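Local coordinates for putative secreted glycosylhydrolase (Parabacteroides distasonis ATCC 8503, PDB 3IMM), which is a putative secreted glycosyl hydrolase, probably acting on sugar substrates as a member of the 3-keto-disaccharide hydrolase family, at residues A[47-52]-A[178-183]; A[124-129]-A[135-140]. One frame throughout, in Å; residues are numbered along the deposited sequence.

Interaction 1 of 2, residues A[47-52]-A[178-183]; sequences ENFELD and GFIGLQ
Ile-180 lays its terminal methyl over one face of the Phe-49 ring, CD1 sitting 3.9 Å from the ring centroid and 28° off the ring normal, a CH-pi contact. The methyl lies off-centre, toward the far end of the ring, and its closest approach is 3.5 Å, from Ile-180 CD1 to Phe-49 CZ. Phe-49 and Ile-180 point at each other from the two sheets. A chi1 of 66° tucks CG of Phe-49 between the backbone N and the carbonyl carbon, and from there the ring presents a face to Ile-180 CD1. Ile-180 uses its two branches for different partners. CG1, anti to the carbonyl carbon (chi1 -61°), carries CD1 to the ring, while CG2 meets Leu-51 CD2 at 3.9 Å, the two side chains passing alongside in opposing senses. Beta-branched isoleucine thus spans both apolar residues that strand 49-57 turns inward here, and one methyl of Leu-51 rests against CG2. Val-67, Ile-198 and Cys-129 also touch Phe-49, and Val-65 adjoins Leu-51, so the cluster is part of a wider apolar core. Replacing Phe-49 by an alanine removes the ring, and is likely to leave Ile-180 CD1 without the aromatic face it rests on and to open a gap there. No hydrogen bond joins the segments, and all three touching residues are buried; the two strands are therefore held together here by dispersion and the hydrophobic effect, with the CH-pi contact adding a preferred direction.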
ATOM      1  N   GLU A  47     -14.628   2.312  -2.564  1.00 28.47           N
ATOM      2  CA  GLU A  47     -14.328   2.156  -3.978  1.00 31.19           C
ATOM      3  C   GLU A  47     -14.352   3.538  -4.608  1.00 30.06           C
ATOM      4  O   GLU A  47     -14.963   4.485  -4.042  1.00 30.47           O
ATOM      5  CB  GLU A  47     -15.353   1.260  -4.669  1.00 31.79           C
ATOM      6  CG  GLU A  47     -16.782   1.731  -4.536  1.00 35.44           C
ATOM      7  CD  GLU A  47     -17.757   0.793  -5.208  1.00 37.48           C
ATOM      8  OE1 GLU A  47     -17.304  -0.154  -5.909  1.00 39.40           O
ATOM      9  OE2 GLU A  47     -18.981   1.009  -5.043  1.00 41.32           O
ATOM     10  N   ASN A  48     -13.700   3.674  -5.756  1.00 26.44           N
ATOM     11  CA  ASN A  48     -13.782   4.938  -6.534  1.00 30.02           C
ATOM     12  C   ASN A  48     -13.349   6.128  -5.693  1.00 30.00           C
ATOM     13  O   ASN A  48     -14.100   7.075  -5.446  1.00 28.74           O
ATOM     14  CB  ASN A  48     -15.199   5.131  -7.100  1.00 29.67           C
ATOM     15  CG  ASN A  48     -15.548   4.054  -8.087  1.00 34.40           C
ATOM     16  OD1 ASN A  48     -14.707   3.681  -8.925  1.00 34.96           O
ATOM     17  ND2 ASN A  48     -16.767   3.525  -7.996  1.00 30.47           N
ATOM     18  N   PHE A  49     -12.106   6.033  -5.256  1.00 29.46           N
ATOM     19  CA  PHE A  49     -11.531   6.951  -4.323  1.00 27.86           C
ATOM     20  C   PHE A  49     -10.077   7.280  -4.675  1.00 26.65           C
ATOM     21  O   PHE A  49      -9.471   6.623  -5.487  1.00 27.65           O
ATOM     22  CB  PHE A  49     -11.617   6.342  -2.921  1.00 28.00           C
ATOM     23  CG  PHE A  49     -10.782   5.124  -2.721  1.00 28.30           C
ATOM     24  CD1 PHE A  49      -9.420   5.227  -2.416  1.00 29.52           C
ATOM     25  CD2 PHE A  49     -11.356   3.861  -2.779  1.00 29.54           C
ATOM     26  CE1 PHE A  49      -8.646   4.076  -2.197  1.00 26.71           C
ATOM     27  CE2 PHE A  49     -10.587   2.719  -2.590  1.00 27.89           C
ATOM     28  CZ  PHE A  49      -9.236   2.827  -2.295  1.00 24.66           C
ATOM     29  N   GLU A  50      -9.583   8.363  -4.087  1.00 30.01           N
ATOM     30  CA  GLU A  50      -8.175   8.637  -4.028  1.00 27.72           C
ATOM     31  C   GLU A  50      -7.734   8.769  -2.578  1.00 28.79           C
ATOM     32  O   GLU A  50      -8.400   9.462  -1.737  1.00 27.17           O
ATOM     33  CB  GLU A  50      -7.776   9.856  -4.863  1.00 30.90           C
ATOM     34  CG  GLU A  50      -8.470  11.101  -4.590  1.00 30.83           C
ATOM     35  CD  GLU A  50      -8.125  12.187  -5.608  1.00 33.07           C
ATOM     36  OE1 GLU A  50      -7.170  12.023  -6.379  1.00 37.71           O
ATOM     37  OE2 GLU A  50      -8.827  13.194  -5.638  1.00 35.56           O
ATOM     38  N   LEU A  51      -6.639   8.063  -2.285  1.00 27.07           N
ATOM     39  CA  LEU A  51      -6.066   7.983  -0.962  1.00 28.74           C
ATOM     40  C   LEU A  51      -4.740   8.729  -1.026  1.00 29.03           C
ATOM     41  O   LEU A  51      -3.930   8.477  -1.905  1.00 28.79           O
ATOM     42  CB  LEU A  51      -5.895   6.503  -0.583  1.00 30.83           C
ATOM     43  CG  LEU A  51      -5.169   6.105   0.709  1.00 34.90           C
ATOM     44  CD1 LEU A  51      -5.998   6.488   1.932  1.00 29.34           C
ATOM     45  CD2 LEU A  51      -4.842   4.605   0.721  1.00 25.05           C
ATOM     46  N   ASP A  52      -4.554   9.675  -0.108  1.00 28.66           N
ATOM     47  CA  ASP A  52      -3.301  10.408   0.088  1.00 30.60           C
ATOM     48  C   ASP A  52      -2.710  10.029   1.430  1.00 32.81           C
ATOM     49  O   ASP A  52      -3.443   9.857   2.440  1.00 32.51           O
ATOM     50  CB  ASP A  52      -3.570  11.908   0.150  1.00 33.72           C
ATOM     51  CG  ASP A  52      -3.288  12.607  -1.122  1.00 31.45           C
ATOM     52  OD1 ASP A  52      -3.497  12.031  -2.179  1.00 40.10           O
ATOM     53  OD2 ASP A  52      -2.860  13.747  -1.044  1.00 38.08           O
ATOM     54  N   GLY A 178     -13.452  -2.580  -1.071  1.00 27.19           N
ATOM     55  CA  GLY A 178     -13.197  -3.249   0.206  1.00 26.56           C
ATOM     56  C   GLY A 178     -12.514  -2.334   1.198  1.00 26.82           C
ATOM     57  O   GLY A 178     -12.440  -1.115   1.010  1.00 26.79           O
ATOM     58  N   PHE A 179     -11.979  -2.936   2.247  1.00 27.23           N
ATOM     59  CA  PHE A 179     -11.365  -2.172   3.318  1.00 25.75           C
ATOM     60  C   PHE A 179      -9.986  -1.685   2.853  1.00 25.88           C
ATOM     61  O   PHE A 179      -9.401  -2.273   1.943  1.00 26.40           O
ATOM     62  CB  PHE A 179     -11.252  -3.008   4.587  1.00 25.30           C
ATOM     63  CG  PHE A 179     -12.561  -3.557   5.054  1.00 26.49           C
ATOM     64  CD1 PHE A 179     -13.393  -2.801   5.840  1.00 27.66           C
ATOM     65  CD2 PHE A 179     -12.973  -4.826   4.688  1.00 30.69           C
ATOM     66  CE1 PHE A 179     -14.588  -3.303   6.265  1.00 29.77           C
ATOM     67  CE2 PHE A 179     -14.187  -5.344   5.129  1.00 28.08           C
ATOM     68  CZ  PHE A 179     -14.987  -4.573   5.908  1.00 31.16           C
ATOM     69  N   ILE A 180      -9.531  -0.599   3.491  1.00 26.96           N
ATOM     70  CA  ILE A 180      -8.212  -0.064   3.331  1.00 27.06           C
ATOM     71  C   ILE A 180      -7.423  -0.325   4.620  1.00 26.41           C
ATOM     72  O   ILE A 180      -7.951  -0.210   5.733  1.00 28.73           O
ATOM     73  CB  ILE A 180      -8.254   1.455   2.948  1.00 27.13           C
ATOM     74  CG1 ILE A 180      -8.992   1.645   1.625  1.00 24.99           C
ATOM     75  CG2 ILE A 180      -6.868   2.011   2.833  1.00 26.36           C
ATOM     76  CD1 ILE A 180      -9.266   3.105   1.203  1.00 22.97           C
ATOM     77  N   GLY A 181      -6.181  -0.751   4.474  1.00 25.51           N
ATOM     78  CA  GLY A 181      -5.321  -0.937   5.623  1.00 27.67           C
ATOM     79  C   GLY A 181      -3.858  -0.603   5.398  1.00 28.08           C
ATOM     80  O   GLY A 181      -3.407  -0.421   4.282  1.00 27.88           O
ATOM     81  N   LEU A 182      -3.145  -0.494   6.511  1.00 29.28           N
ATOM     82  CA  LEU A 182      -1.696  -0.382   6.541  1.00 28.99           C
ATOM     83  C   LEU A 182      -1.155  -1.576   7.301  1.00 31.76           C
ATOM     84  O   LEU A 182      -1.786  -2.096   8.226  1.00 30.30           O
ATOM     85  CB  LEU A 182      -1.259   0.904   7.233  1.00 27.65           C
ATOM     86  CG  LEU A 182      -1.768   2.213   6.647  1.00 26.51           C
ATOM     87  CD1 LEU A 182      -1.441   3.386   7.579  1.00 29.01           C
ATOM     88  CD2 LEU A 182      -1.170   2.401   5.217  1.00 29.15           C
ATOM     89  N   GLN A 183       0.013  -2.021   6.875  0.50 29.90           N
ATOM     90  CA  GLN A 183       0.659  -3.164   7.488  0.50 30.71           C
ATOM     91  C   GLN A 183       1.548  -2.744   8.641  0.50 26.98           C
ATOM     92  O   GLN A 183       2.088  -1.637   8.655  0.50 20.20           O
ATOM     93  CB  GLN A 183       1.441  -3.927   6.440  0.50 32.30           C
ATOM     94  CG  GLN A 183       0.539  -4.486   5.370  0.50 36.72           C
ATOM     95  CD  GLN A 183       1.310  -4.932   4.183  0.50 39.27           C
ATOM     96  OE1 GLN A 183       2.099  -5.872   4.274  0.50 42.72           O
ATOM     97  NE2 GLN A 183       1.103  -4.263   3.053  0.50 38.38           N
TER

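Interaction 2 of 2, residues A[124-129]-A[135-140]; sequences HMRIKC and MVILNG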
ATOM      1  N   HIS A 124       5.417  11.635  -0.041  1.00 25.34           N
ATOM      2  CA  HIS A 124       3.981  11.748  -0.251  1.00 25.17           C
ATOM      3  C   HIS A 124       3.570  10.793  -1.368  1.00 27.04           C
ATOM      4  O   HIS A 124       4.294  10.625  -2.350  1.00 25.92           O
ATOM      5  CB  HIS A 124       3.554  13.197  -0.563  1.00 26.29           C
ATOM      6  CG  HIS A 124       2.096  13.323  -0.791  1.00 26.65           C
ATOM      7  ND1 HIS A 124       1.542  13.308  -2.054  1.00 30.95           N
ATOM      8  CD2 HIS A 124       1.062  13.342   0.076  1.00 30.39           C
ATOM      9  CE1 HIS A 124       0.229  13.378  -1.946  1.00 33.49           C
ATOM     10  NE2 HIS A 124      -0.088  13.411  -0.669  1.00 27.45           N
HETATM   11  N   MSE A 125       2.435  10.125  -1.170  1.00 26.44           N
HETATM   12  CA  MSE A 125       1.902   9.185  -2.137  1.00 29.32           C
HETATM   13  C   MSE A 125       0.395   9.403  -2.248  1.00 27.06           C
HETATM   14  O   MSE A 125      -0.296   9.558  -1.250  1.00 29.80           O
HETATM   15  CB  MSE A 125       2.204   7.741  -1.727  1.00 27.62           C
HETATM   16  CG  MSE A 125       1.504   6.699  -2.564  1.00 32.81           C
HETATM   17 SE   MSE A 125       1.942   4.884  -1.951  0.75 35.45          SE
HETATM   18  CE  MSE A 125       3.635   4.849  -2.756  1.00 18.24           C
ATOM     19  N   ARG A 126      -0.069   9.441  -3.482  1.00 28.07           N
ATOM     20  CA  ARG A 126      -1.495   9.445  -3.830  1.00 27.42           C
ATOM     21  C   ARG A 126      -1.835   8.170  -4.634  1.00 26.55           C
ATOM     22  O   ARG A 126      -1.137   7.816  -5.601  1.00 28.19           O
ATOM     23  CB  ARG A 126      -1.842  10.688  -4.641  1.00 25.12           C
ATOM     24  CG  ARG A 126      -3.285  10.684  -5.158  1.00 27.12           C
ATOM     25  CD  ARG A 126      -3.669  12.020  -5.666  1.00 29.12           C
ATOM     26  NE  ARG A 126      -3.695  13.018  -4.590  1.00 30.28           N
ATOM     27  CZ  ARG A 126      -3.838  14.334  -4.776  1.00 32.24           C
ATOM     28  NH1 ARG A 126      -4.046  14.846  -5.978  1.00 30.55           N
ATOM     29  NH2 ARG A 126      -3.791  15.141  -3.738  1.00 34.93           N
ATOM     30  N   ILE A 127      -2.871   7.469  -4.208  1.00 27.64           N
ATOM     31  CA  ILE A 127      -3.310   6.235  -4.871  1.00 28.00           C
ATOM     32  C   ILE A 127      -4.729   6.492  -5.343  1.00 27.46           C
ATOM     33  O   ILE A 127      -5.591   6.768  -4.541  1.00 28.98           O
ATOM     34  CB  ILE A 127      -3.261   5.016  -3.946  1.00 27.95           C
ATOM     35  CG1 ILE A 127      -1.886   4.899  -3.290  1.00 29.00           C
ATOM     36  CG2 ILE A 127      -3.569   3.740  -4.701  1.00 27.09           C
ATOM     37  CD1 ILE A 127      -1.871   3.887  -2.136  1.00 30.52           C
ATOM     38  N   LYS A 128      -4.943   6.445  -6.646  1.00 27.02           N
ATOM     39  CA  LYS A 128      -6.251   6.642  -7.244  1.00 26.96           C
ATOM     40  C   LYS A 128      -6.782   5.273  -7.628  1.00 28.30           C
ATOM     41  O   LYS A 128      -6.170   4.549  -8.430  1.00 26.51           O
ATOM     42  CB  LYS A 128      -6.201   7.571  -8.476  1.00 25.30           C
ATOM     43  CG  LYS A 128      -5.534   8.927  -8.223  1.00 31.80           C
ATOM     44  CD  LYS A 128      -5.680   9.921  -9.401  1.00 34.15           C
ATOM     45  CE  LYS A 128      -6.822  10.888  -9.204  1.00 38.78           C
ATOM     46  NZ  LYS A 128      -7.117  11.721 -10.396  1.00 38.56           N
ATOM     47  N   CYS A 129      -7.921   4.924  -7.031  1.00 28.45           N
ATOM     48  CA  CYS A 129      -8.500   3.607  -7.195  1.00 27.81           C
ATOM     49  C   CYS A 129      -9.863   3.715  -7.865  1.00 26.97           C
ATOM     50  O   CYS A 129     -10.878   3.942  -7.225  1.00 26.81           O
ATOM     51  CB  CYS A 129      -8.585   2.920  -5.859  1.00 28.59           C
ATOM     52  SG  CYS A 129      -6.969   2.502  -5.148  1.00 29.74           S
HETATM   53  N   MSE A 135      -3.733   3.954  -9.978  0.50 26.81           N
HETATM   54  CA  MSE A 135      -2.581   4.781 -10.290  0.50 26.29           C
HETATM   55  C   MSE A 135      -1.850   5.115  -8.996  0.50 26.94           C
HETATM   56  O   MSE A 135      -2.482   5.380  -7.967  0.50 26.11           O
HETATM   57  CB  MSE A 135      -3.024   6.069 -10.993  0.50 26.85           C
HETATM   58  CG  MSE A 135      -1.959   7.134 -11.050  0.50 27.92           C
HETATM   59 SE   MSE A 135      -2.578   8.746 -11.957  0.38 30.41          SE
HETATM   60  CE  MSE A 135      -2.877   8.025 -13.764  0.50 28.79           C
ATOM     61  N   VAL A 136      -0.519   5.097  -9.041  1.00 24.98           N
ATOM     62  CA  VAL A 136       0.265   5.516  -7.894  1.00 24.50           C
ATOM     63  C   VAL A 136       1.107   6.723  -8.299  1.00 25.34           C
ATOM     64  O   VAL A 136       1.885   6.688  -9.256  1.00 23.82           O
ATOM     65  CB  VAL A 136       1.130   4.394  -7.330  1.00 23.89           C
ATOM     66  CG1 VAL A 136       1.878   4.861  -6.119  1.00 25.41           C
ATOM     67  CG2 VAL A 136       0.280   3.159  -7.011  1.00 25.09           C
ATOM     68  N   ILE A 137       0.975   7.784  -7.514  1.00 24.15           N
ATOM     69  CA  ILE A 137       1.738   8.963  -7.708  1.00 24.04           C
ATOM     70  C   ILE A 137       2.601   9.089  -6.470  1.00 24.86           C
ATOM     71  O   ILE A 137       2.070   9.191  -5.375  1.00 25.46           O
ATOM     72  CB  ILE A 137       0.815  10.181  -7.878  1.00 24.95           C
ATOM     73  CG1 ILE A 137      -0.182   9.934  -9.031  1.00 27.18           C
ATOM     74  CG2 ILE A 137       1.675  11.448  -8.122  1.00 22.66           C
ATOM     75  CD1 ILE A 137      -1.517  10.463  -8.816  1.00 32.94           C
ATOM     76  N   LEU A 138       3.919   9.092  -6.641  1.00 25.86           N
ATOM     77  CA  LEU A 138       4.871   9.113  -5.506  1.00 25.43           C
ATOM     78  C   LEU A 138       5.754  10.367  -5.648  1.00 27.10           C
ATOM     79  O   LEU A 138       6.357  10.566  -6.679  1.00 24.79           O
ATOM     80  CB  LEU A 138       5.708   7.834  -5.521  1.00 23.83           C
ATOM     81  CG  LEU A 138       6.824   7.671  -4.489  1.00 27.68           C
ATOM     82  CD1 LEU A 138       6.250   7.805  -3.078  1.00 26.81           C
ATOM     83  CD2 LEU A 138       7.541   6.342  -4.663  1.00 24.49           C
ATOM     84  N   ASN A 139       5.765  11.237  -4.636  1.00 25.55           N
ATOM     85  CA  ASN A 139       6.534  12.461  -4.684  1.00 26.02           C
ATOM     86  C   ASN A 139       6.301  13.270  -5.976  1.00 27.49           C
ATOM     87  O   ASN A 139       7.220  13.830  -6.564  1.00 24.93           O
ATOM     88  CB  ASN A 139       8.022  12.146  -4.416  1.00 24.68           C
ATOM     89  CG  ASN A 139       8.223  11.572  -3.037  1.00 25.81           C
ATOM     90  OD1 ASN A 139       7.478  11.938  -2.101  1.00 27.07           O
ATOM     91  ND2 ASN A 139       9.129  10.613  -2.899  1.00 26.63           N
ATOM     92  N   GLY A 140       5.042  13.306  -6.397  1.00 28.38           N
ATOM     93  CA  GLY A 140       4.634  14.036  -7.560  1.00 25.75           C
ATOM     94  C   GLY A 140       4.922  13.356  -8.883  1.00 25.41           C
ATOM     95  O   GLY A 140       4.702  13.945  -9.904  1.00 27.91           O
TER
HETATM   96  O   HOH W   1       2.610  12.318  -4.890  1.00 17.83           O
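Ile-137 O is gripped from strand 122-130 by Arg-126 N at 2.9 Å. Met-125 CA adds a CH···O contact to the same oxygen, and a water gives it a weak hydrogen bond. That water also accepts from Gly-140 N and binds His-124 ND1, tying the imidazole to the end of strand 133-138. In return Ile-137 N donates to Arg-126 O at 2.8 Å, and Lys-128 and Met-135 form a second hydrogen-bonded pair. Asn-139 prolongs the pattern with its side chain: its OD1 accepts from His-124 N at 2.9 Å, nearly straight at 169°, while its own N donates to His-124 O. CG of Asn-139 stands anti to the carbonyl carbon (chi1 -63°), which swings the amide back toward the strand, and ND2 reaches Val-115 O and Asn-123 OD1.

On the buried face, the CE methyl of Met-125, a selenomethionine, touches Val-136 CG1 at 3.8 Å and also meets Leu-138 CD1. The other face mixes Arg-126 and Lys-128 with Ile-137 and Met-135, whose apolar parts lie against the long charged side chains; the Arg-126 guanidinium pairs with Asp-52. The register is that of an antiparallel beta hairpin, strands 122-130 and 133-138; Asn-139 and Gly-140, residues that tolerate positive phi, then form a turn fitting type I' that leads into strand 141-147.

Overall arrangement
Interaction 1 bridges two antiparallel sheets, whereas interaction 2 lies within one of them; their centres are about 12 Å apart. Strands 49-57 and 122-130 are neighbours in the six-stranded sheet, joined by backbone hydrogen bonds such as the probable one between Leu-51 O and Ile-127 N, while strand 179-182 belongs to the five-stranded sheet opposite. Along the chain the hairpin of interaction 2 is nested within the long excursion that interaction 1 closes. Strand 62-69 of the opposing sheet touches Ile-127 as well as Leu-51, so the inward-facing side chains of both contacts belong to one core. Together they illustrate the beta sandwich of the concanavalin-like clan: hydrogen bonds build each sheet, and apolar side chains bind the sheets face to face.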